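Cystalysin (Treponema denticola, PDB 1C7N) binds pyridoxal-5'-phosphate and belongs to the class I and II aminotransferases, enzymes of PLP fold type I, here with two subunits in the assembly. Local coordinates at residues 74-79 and 84-89; 99-104 and 259-264; 270-273 and 277-280. All coordinates share one frame; numbering follows the deposited sequence.

In the fold
The three contacts lie in separate places along the chain, and none touches another. Interaction 2 is fully buried; it joins helices 98-109 and 255-267, which are far apart in sequence, through one asparagine amide that meets a ring, a carbonyl and a hydroxyl. Interactions 1 and 3 are partly buried and local. Interaction 1 folds the loop after helix 69-83 back on that helix, with a sulfur-aromatic contact inside and, at its partly exposed side, a lysine bound to a carbonyl and a carboxylate; waters bridge polar atoms. Interaction 3 ties the loop before helix 275-287 to that helix by a single phenol hydrogen bond. Interactions 2 and 3, unlike interaction 1, also touch the second subunit.

Interaction 1. Residues 74-79 and 84-89; sequences TVKKWM and QWDIQT. Unlike the reference sequence in segment 84-89: Gln88 (reference Glu).
Gln84 and Trp85 both bring their backbone nitrogens close to the carbonyl oxygen of Met79, but the angle suits Trp85 alone. Gln84 has left the helix with a positive phi of 49°, turning the chain back along the helix it has just ended. The bond from Trp85 N to Met79 O is 3.0 Å long. The side chains of Trp85 and Met79 then run alongside each other. A bend at chi2 (-45°) folds the thioether of Met79 back toward the indole, where SD lies 3.6 Å from Trp85 CE3 in an oblique Met-aromatic contact.

Asp86 directs its CB away from the helix, yet its carboxylate returns to the lysine: OD2 is 3.6 Å from Lys76 NZ, a long salt bridge reinforced by a water that accepts from NZ and donates to OD2. Ile87 makes the firmer grip. Its carbonyl oxygen receives Lys76 NZ at 2.9 Å almost straight along the C=O direction (173°), while CD1 packs 3.7 Å from Met79 CG. Within the loop, Ile87 CG2 sits over the centre of one Trp85 face. A second water donates to Lys76 O and Trp85 O and accepts from Ile87 N, bridging polar backbone atoms. Farther on, Thr89 CG2 meets the aliphatic part of Lys76, 4.1 Å from CD.

The loop and helix 69-83 pack on the seven-stranded mixed sheet of the large domain of PLP fold type I. The Trp85 and Ile87 side chains rest on Ile251 of its strand 248-251, and Trp85 also reaches Thr232 of strand 230-234, where Met79 touches Thr234. On the helix, Thr74 leans on helix 275-287, and Trp78 stacks on its Tyr285.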
loop_
_atom_site.group_PDB
_atom_site.type_symbol
_atom_site.label_atom_id
_atom_site.label_comp_id
_atom_site.label_asym_id
_atom_site.label_seq_id
_atom_site.Cartn_x
_atom_site.Cartn_y
_atom_site.Cartn_z
ATOM N N THR A 74 -13.952 -15.963 1.414
ATOM C CA THR A 74 -14.793 -15.150 0.540
ATOM C C THR A 74 -14.178 -14.982 -0.851
ATOM O O THR A 74 -14.890 -14.976 -1.854
ATOM C CB THR A 74 -15.060 -13.759 1.168
ATOM O OG1 THR A 74 -15.740 -13.925 2.420
ATOM C CG2 THR A 74 -15.925 -12.915 0.257
ATOM N N VAL A 75 -12.858 -14.847 -0.913
ATOM C CA VAL A 75 -12.175 -14.704 -2.194
ATOM C C VAL A 75 -12.214 -16.047 -2.923
ATOM O O VAL A 75 -12.455 -16.112 -4.128
ATOM C CB VAL A 75 -10.716 -14.265 -1.979
ATOM C CG1 VAL A 75 -9.967 -14.245 -3.306
ATOM C CG2 VAL A 75 -10.697 -12.891 -1.326
ATOM N N LYS A 76 -11.982 -17.118 -2.174
ATOM C CA LYS A 76 -12.012 -18.471 -2.719
ATOM C C LYS A 76 -13.416 -18.768 -3.252
ATOM O O LYS A 76 -13.578 -19.354 -4.326
ATOM C CB LYS A 76 -11.634 -19.471 -1.618
ATOM C CG LYS A 76 -11.852 -20.948 -1.943
ATOM C CD LYS A 76 -11.397 -21.811 -0.756
ATOM C CE LYS A 76 -12.030 -23.199 -0.755
ATOM N NZ LYS A 76 -11.652 -24.021 -1.936
ATOM N N LYS A 77 -14.429 -18.350 -2.499
ATOM C CA LYS A 77 -15.816 -18.567 -2.893
ATOM C C LYS A 77 -16.146 -17.788 -4.168
ATOM O O LYS A 77 -16.860 -18.281 -5.036
ATOM C CB LYS A 77 -16.760 -18.145 -1.760
ATOM C CG LYS A 77 -18.210 -18.557 -1.975
ATOM C CD LYS A 77 -19.078 -18.199 -0.778
ATOM C CE LYS A 77 -20.414 -18.927 -0.817
ATOM N NZ LYS A 77 -21.191 -18.655 -2.059
ATOM N N TRP A 78 -15.630 -16.570 -4.282
ATOM C CA TRP A 78 -15.878 -15.767 -5.478
ATOM C C TRP A 78 -15.292 -16.464 -6.713
ATOM O O TRP A 78 -15.940 -16.550 -7.752
ATOM C CB TRP A 78 -15.271 -14.366 -5.310
ATOM C CG TRP A 78 -15.480 -13.438 -6.488
ATOM C CD1 TRP A 78 -14.607 -13.194 -7.509
ATOM C CD2 TRP A 78 -16.622 -12.606 -6.731
ATOM N NE1 TRP A 78 -15.132 -12.255 -8.371
ATOM C CE2 TRP A 78 -16.367 -11.879 -7.917
ATOM C CE3 TRP A 78 -17.837 -12.403 -6.061
ATOM C CZ2 TRP A 78 -17.280 -10.959 -8.445
ATOM C CZ3 TRP A 78 -18.745 -11.488 -6.587
ATOM C CH2 TRP A 78 -18.460 -10.779 -7.766
ATOM N N MET A 79 -14.075 -16.979 -6.596
ATOM C CA MET A 79 -13.453 -17.661 -7.728
ATOM C C MET A 79 -14.266 -18.879 -8.148
ATOM O O MET A 79 -14.379 -19.171 -9.338
ATOM C CB MET A 79 -12.030 -18.101 -7.391
ATOM C CG MET A 79 -11.103 -16.962 -7.015
ATOM S SD MET A 79 -11.237 -15.534 -8.124
ATOM C CE MET A 79 -10.473 -14.283 -7.087
ATOM N N GLN A 84 -15.791 -20.828 -11.823
ATOM C CA GLN A 84 -15.573 -22.283 -11.834
ATOM C C GLN A 84 -14.095 -22.546 -11.581
ATOM O O GLN A 84 -13.502 -23.443 -12.182
ATOM C CB GLN A 84 -15.920 -22.881 -13.200
ATOM C CG GLN A 84 -17.244 -22.469 -13.782
ATOM C CD GLN A 84 -17.345 -22.820 -15.257
ATOM O OE1 GLN A 84 -16.519 -22.386 -16.071
ATOM N NE2 GLN A 84 -18.357 -23.607 -15.611
ATOM N N TRP A 85 -13.507 -21.756 -10.694
ATOM C CA TRP A 85 -12.092 -21.869 -10.391
ATOM C C TRP A 85 -11.878 -22.329 -8.958
ATOM O O TRP A 85 -12.263 -21.644 -8.010
ATOM C CB TRP A 85 -11.441 -20.510 -10.630
ATOM C CG TRP A 85 -9.962 -20.481 -10.497
ATOM C CD1 TRP A 85 -9.097 -21.533 -10.621
ATOM C CD2 TRP A 85 -9.157 -19.321 -10.278
ATOM N NE1 TRP A 85 -7.800 -21.094 -10.493
ATOM C CE2 TRP A 85 -7.810 -19.739 -10.284
ATOM C CE3 TRP A 85 -9.445 -17.963 -10.081
ATOM C CZ2 TRP A 85 -6.750 -18.845 -10.100
ATOM C CZ3 TRP A 85 -8.390 -17.076 -9.900
ATOM C CH2 TRP A 85 -7.062 -17.520 -9.912
ATOM N N ASP A 86 -11.250 -23.493 -8.811
ATOM C CA ASP A 86 -10.986 -24.078 -7.500
ATOM C C ASP A 86 -9.600 -23.718 -6.962
ATOM O O ASP A 86 -8.589 -24.264 -7.409
ATOM C CB ASP A 86 -11.123 -25.602 -7.587
ATOM C CG ASP A 86 -11.103 -26.274 -6.228
ATOM O OD1 ASP A 86 -11.009 -27.519 -6.193
ATOM O OD2 ASP A 86 -11.189 -25.569 -5.199
ATOM N N ILE A 87 -9.549 -22.790 -6.011
ATOM C CA ILE A 87 -8.276 -22.399 -5.416
ATOM C C ILE A 87 -8.338 -22.699 -3.926
ATOM O O ILE A 87 -9.393 -23.056 -3.406
ATOM C CB ILE A 87 -7.985 -20.892 -5.603
ATOM C CG1 ILE A 87 -8.974 -20.055 -4.791
ATOM C CG2 ILE A 87 -8.080 -20.526 -7.077
ATOM C CD1 ILE A 87 -8.643 -18.563 -4.755
ATOM N N GLN A 88 -7.208 -22.572 -3.244
ATOM C CA GLN A 88 -7.184 -22.809 -1.807
ATOM C C GLN A 88 -6.877 -21.489 -1.118
ATOM O O GLN A 88 -6.339 -20.573 -1.733
ATOM C CB GLN A 88 -6.129 -23.857 -1.444
ATOM C CG GLN A 88 -6.408 -25.242 -2.017
ATOM C CD GLN A 88 -7.836 -25.696 -1.781
ATOM O OE1 GLN A 88 -8.391 -25.508 -0.699
ATOM N NE2 GLN A 88 -8.436 -26.305 -2.795
ATOM N N THR A 89 -7.219 -21.394 0.160
ATOM C CA THR A 89 -6.993 -20.172 0.916
ATOM C C THR A 89 -5.535 -19.739 1.003
ATOM O O THR A 89 -5.234 -18.544 0.927
ATOM C CB THR A 89 -7.540 -20.308 2.346
ATOM O OG1 THR A 89 -7.050 -21.524 2.924
ATOM C CG2 THR A 89 -9.064 -20.324 2.336
HETATM O O HOH W 1 -13.375 -23.570 -3.828
HETATM O O HOH W 2 -12.257 -21.416 -5.413
#

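Interaction 2. Residues 99-104 and 259-264; sequences VPAVFN and ERFTKS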
loop_
_atom_site.group_PDB
_atom_site.type_symbol
_atom_site.label_atom_id
_atom_site.label_comp_id
_atom_site.label_asym_id
_atom_site.label_seq_id
_atom_site.Cartn_x
_atom_site.Cartn_y
_atom_site.Cartn_z
ATOM N N VAL A 99 -0.260 -3.559 -10.379
ATOM C CA VAL A 99 0.992 -3.107 -10.970
ATOM C C VAL A 99 2.174 -3.420 -10.058
ATOM O O VAL A 99 3.180 -3.964 -10.510
ATOM C CB VAL A 99 0.959 -1.599 -11.300
ATOM C CG1 VAL A 99 2.321 -1.146 -11.821
ATOM C CG2 VAL A 99 -0.124 -1.330 -12.348
ATOM N N PRO A 100 2.076 -3.085 -8.759
ATOM C CA PRO A 100 3.207 -3.395 -7.876
ATOM C C PRO A 100 3.479 -4.904 -7.856
ATOM O O PRO A 100 4.628 -5.339 -7.735
ATOM C CB PRO A 100 2.741 -2.871 -6.520
ATOM C CG PRO A 100 1.900 -1.688 -6.901
ATOM C CD PRO A 100 1.094 -2.227 -8.074
ATOM N N ALA A 101 2.418 -5.700 -7.978
ATOM C CA ALA A 101 2.570 -7.149 -7.976
ATOM C C ALA A 101 3.310 -7.584 -9.237
ATOM O O ALA A 101 4.138 -8.499 -9.194
ATOM C CB ALA A 101 1.213 -7.822 -7.903
ATOM N N VAL A 102 3.019 -6.928 -10.357
ATOM C CA VAL A 102 3.688 -7.258 -11.610
ATOM C C VAL A 102 5.165 -6.870 -11.515
ATOM O O VAL A 102 6.044 -7.650 -11.887
ATOM C CB VAL A 102 3.033 -6.536 -12.809
ATOM C CG1 VAL A 102 3.863 -6.753 -14.067
ATOM C CG2 VAL A 102 1.616 -7.064 -13.015
ATOM N N PHE A 103 5.437 -5.668 -11.009
ATOM C CA PHE A 103 6.816 -5.218 -10.849
ATOM C C PHE A 103 7.570 -6.225 -9.995
ATOM O O PHE A 103 8.727 -6.546 -10.273
ATOM C CB PHE A 103 6.872 -3.847 -10.167
ATOM C CG PHE A 103 6.944 -2.695 -11.124
ATOM C CD1 PHE A 103 5.831 -2.310 -11.859
ATOM C CD2 PHE A 103 8.136 -1.994 -11.294
ATOM C CE1 PHE A 103 5.897 -1.242 -12.749
ATOM C CE2 PHE A 103 8.217 -0.925 -12.182
ATOM C CZ PHE A 103 7.094 -0.547 -12.911
ATOM N N ASN A 104 6.904 -6.714 -8.951
ATOM C CA ASN A 104 7.496 -7.686 -8.045
ATOM C C ASN A 104 7.775 -9.005 -8.761
ATOM O O ASN A 104 8.782 -9.661 -8.498
ATOM C CB ASN A 104 6.568 -7.932 -6.855
ATOM C CG ASN A 104 7.229 -8.749 -5.767
ATOM O OD1 ASN A 104 8.279 -8.366 -5.247
ATOM N ND2 ASN A 104 6.627 -9.880 -5.418
ATOM N N GLU A 259 6.207 -18.495 -2.148
ATOM C CA GLU A 259 7.125 -18.030 -1.119
ATOM C C GLU A 259 8.198 -17.087 -1.652
ATOM O O GLU A 259 8.707 -16.247 -0.910
ATOM C CB GLU A 259 7.751 -19.233 -0.398
ATOM C CG GLU A 259 6.778 -19.913 0.566
ATOM C CD GLU A 259 7.252 -21.271 1.058
ATOM O OE1 GLU A 259 8.429 -21.394 1.462
ATOM O OE2 GLU A 259 6.436 -22.215 1.051
ATOM N N ARG A 260 8.538 -17.210 -2.932
ATOM C CA ARG A 260 9.539 -16.326 -3.528
ATOM C C ARG A 260 8.911 -14.964 -3.819
ATOM O O ARG A 260 9.548 -13.920 -3.659
ATOM C CB ARG A 260 10.094 -16.911 -4.834
ATOM C CG ARG A 260 11.066 -18.075 -4.654
ATOM C CD ARG A 260 12.318 -17.877 -5.503
ATOM N NE ARG A 260 12.063 -17.926 -6.939
ATOM C CZ ARG A 260 12.883 -17.422 -7.856
ATOM N NH1 ARG A 260 14.008 -16.829 -7.487
ATOM N NH2 ARG A 260 12.589 -17.513 -9.144
ATOM N N PHE A 261 7.659 -14.987 -4.263
ATOM C CA PHE A 261 6.922 -13.765 -4.569
ATOM C C PHE A 261 6.725 -12.984 -3.271
ATOM O O PHE A 261 6.870 -11.762 -3.230
ATOM C CB PHE A 261 5.556 -14.122 -5.164
ATOM C CG PHE A 261 4.722 -12.931 -5.533
ATOM C CD1 PHE A 261 4.863 -12.320 -6.775
ATOM C CD2 PHE A 261 3.790 -12.419 -4.636
ATOM C CE1 PHE A 261 4.085 -11.215 -7.117
ATOM C CE2 PHE A 261 3.009 -11.314 -4.968
ATOM C CZ PHE A 261 3.155 -10.711 -6.212
ATOM N N THR A 262 6.398 -13.711 -2.209
ATOM C CA THR A 262 6.167 -13.118 -0.899
ATOM C C THR A 262 7.428 -12.503 -0.294
ATOM O O THR A 262 7.382 -11.413 0.284
ATOM C CB THR A 262 5.613 -14.169 0.066
ATOM O OG1 THR A 262 4.368 -14.659 -0.444
ATOM C CG2 THR A 262 5.402 -13.576 1.445
ATOM N N LYS A 263 8.551 -13.206 -0.412
ATOM C CA LYS A 263 9.816 -12.704 0.122
ATOM C C LYS A 263 10.149 -11.399 -0.590
ATOM O O LYS A 263 10.487 -10.399 0.047
ATOM C CB LYS A 263 10.948 -13.711 -0.119
ATOM C CG LYS A 263 11.191 -14.013 -1.593
ATOM C CD LYS A 263 12.404 -14.903 -1.855
ATOM C CE LYS A 263 13.704 -14.110 -1.815
ATOM N NZ LYS A 263 14.862 -14.915 -2.313
ATOM N N SER A 264 10.049 -11.414 -1.915
ATOM C CA SER A 264 10.350 -10.232 -2.708
ATOM C C SER A 264 9.434 -9.072 -2.338
ATOM O O SER A 264 9.888 -7.941 -2.179
ATOM C CB SER A 264 10.214 -10.539 -4.197
ATOM O OG SER A 264 10.564 -9.400 -4.961
#
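The amide of Asn104 stands nearly upright on the ring of Phe261, the two planes 79° apart. Its ND2 lies over the ring centre, 3.2 Å above the plane, and the same nitrogen donates to the backbone O of Phe261 at 2.9 Å, with that oxygen close to the amide plane. Phe261 thus meets the amide nitrogen in two ways, through its ring face and by the hydrogen bond to its carbonyl. With CG anti to the backbone N (chi1 -179°), the phenyl of Phe261 extends toward helix 98-109, and its edge meets Ala101: CB is 3.9 Å from Phe261 CZ, and Ala101 O is 3.4 Å from Phe261 CE1.

The other end of the amide is taken by Ser264. Its OG donates to Asn104 OD1 over a short 2.5 Å, from above the carbonyl plane. Both polar atoms of this buried amide are therefore bonded to the partner helix, which fixes its flip. The helix segments cross at 109°, their axes 10.4 Å apart.

Phe261 also packs on Ile93 and Thr95 of the edge strand 92-95, while Phe103 touches Ala267 of the second subunit. Helices laid against a seven-stranded mixed sheet mark the large domain of PLP fold type I; helix 98-109 begins at the pyridoxal-5'-phosphate pocket, lined in part by Gly97 and Val98.

Interaction 3. Residues 270-273 and 277-280; sequences GMPF and GYKA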
loop_
_atom_site.group_PDB
_atom_site.type_symbol
_atom_site.label_atom_id
_atom_site.label_comp_id
_atom_site.label_asym_id
_atom_site.label_seq_id
_atom_site.Cartn_x
_atom_site.Cartn_y
_atom_site.Cartn_z
ATOM N N GLY A 270 6.221 -4.542 1.189
ATOM C CA GLY A 270 5.852 -5.229 2.409
ATOM C C GLY A 270 4.396 -5.660 2.350
ATOM O O GLY A 270 3.714 -5.443 1.348
ATOM N N MET A 271 3.921 -6.267 3.429
ATOM C CA MET A 271 2.546 -6.745 3.524
ATOM C C MET A 271 1.565 -5.584 3.703
ATOM O O MET A 271 1.843 -4.644 4.445
ATOM C CB MET A 271 2.435 -7.698 4.717
ATOM C CG MET A 271 1.059 -8.297 4.950
ATOM S SD MET A 271 0.950 -9.061 6.597
ATOM C CE MET A 271 -0.620 -8.410 7.169
ATOM N N PRO A 272 0.407 -5.630 3.019
ATOM C CA PRO A 272 -0.596 -4.562 3.139
ATOM C C PRO A 272 -1.285 -4.652 4.501
ATOM O O PRO A 272 -1.809 -5.708 4.863
ATOM C CB PRO A 272 -1.578 -4.864 2.003
ATOM C CG PRO A 272 -0.784 -5.712 1.045
ATOM C CD PRO A 272 0.031 -6.578 1.956
ATOM N N PHE A 273 -1.287 -3.556 5.252
ATOM C CA PHE A 273 -1.927 -3.539 6.568
ATOM C C PHE A 273 -3.220 -2.723 6.529
ATOM O O PHE A 273 -3.811 -2.437 7.570
ATOM C CB PHE A 273 -0.986 -2.922 7.614
ATOM C CG PHE A 273 0.330 -3.636 7.755
ATOM C CD1 PHE A 273 1.527 -2.933 7.642
ATOM C CD2 PHE A 273 0.377 -5.003 8.005
ATOM C CE1 PHE A 273 2.748 -3.578 7.773
ATOM C CE2 PHE A 273 1.595 -5.661 8.139
ATOM C CZ PHE A 273 2.785 -4.946 8.023
ATOM N N GLY A 277 -9.114 -1.951 3.135
ATOM C CA GLY A 277 -8.900 -2.623 1.868
ATOM C C GLY A 277 -9.401 -4.055 1.951
ATOM O O GLY A 277 -10.084 -4.543 1.051
ATOM N N TYR A 278 -9.063 -4.739 3.034
ATOM C CA TYR A 278 -9.518 -6.110 3.203
ATOM C C TYR A 278 -11.039 -6.178 3.281
ATOM O O TYR A 278 -11.658 -6.988 2.599
ATOM C CB TYR A 278 -8.909 -6.738 4.462
ATOM C CG TYR A 278 -7.422 -6.976 4.352
ATOM C CD1 TYR A 278 -6.513 -6.150 5.011
ATOM C CD2 TYR A 278 -6.918 -8.006 3.559
ATOM C CE1 TYR A 278 -5.138 -6.345 4.886
ATOM C CE2 TYR A 278 -5.542 -8.204 3.424
ATOM C CZ TYR A 278 -4.661 -7.372 4.090
ATOM O OH TYR A 278 -3.305 -7.570 3.973
ATOM N N LYS A 279 -11.640 -5.313 4.097
ATOM C CA LYS A 279 -13.095 -5.304 4.269
ATOM C C LYS A 279 -13.861 -4.913 3.007
ATOM O O LYS A 279 -14.935 -5.454 2.733
ATOM C CB LYS A 279 -13.491 -4.364 5.409
ATOM C CG LYS A 279 -14.962 -4.457 5.798
ATOM C CD LYS A 279 -15.293 -5.825 6.377
ATOM C CE LYS A 279 -16.745 -5.909 6.803
ATOM N NZ LYS A 279 -17.096 -7.268 7.300
ATOM N N ALA A 280 -13.311 -3.966 2.250
ATOM C CA ALA A 280 -13.940 -3.512 1.015
ATOM C C ALA A 280 -14.102 -4.671 0.035
ATOM O O ALA A 280 -15.154 -4.832 -0.580
ATOM C CB ALA A 280 -13.103 -2.399 0.377
#
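Tyr278 holds CG anti to its carbonyl carbon (chi1 -69°), which aims the ring, and with it OH, at the loop ahead of the helix. Chi2 (105°) then turns the ring plane so that Pro272 O lies in it, at the edge by CE1. OH donates to Pro272 O at 2.5 Å, a short bond, with the donor tilted 26° from the carbonyl plane. The pyrrolidine crosses the tyrosine side chain at about a right angle, bringing Pro272 CB to 3.8 Å from Tyr278 OH.

This bond spans the turn into helix 275-287, where Thr274 OG1 accepts from Gly277 N. In this PLP fold type I dimer the loop lies at the subunit boundary: Met271 packs on Leu17, and Phe273 on Ala243, both of the second subunit, and the Phe273 side chain comes within about 5 Å of a bound pyridoxal-5'-phosphate.

Within the loop, Met271 O lies over the centre of one face of the Phe273 ring, 3.5 Å above its plane. Tyr71 meets the Tyr278 ring edge-to-face, and Met247 touches both Pro272 and Tyr278.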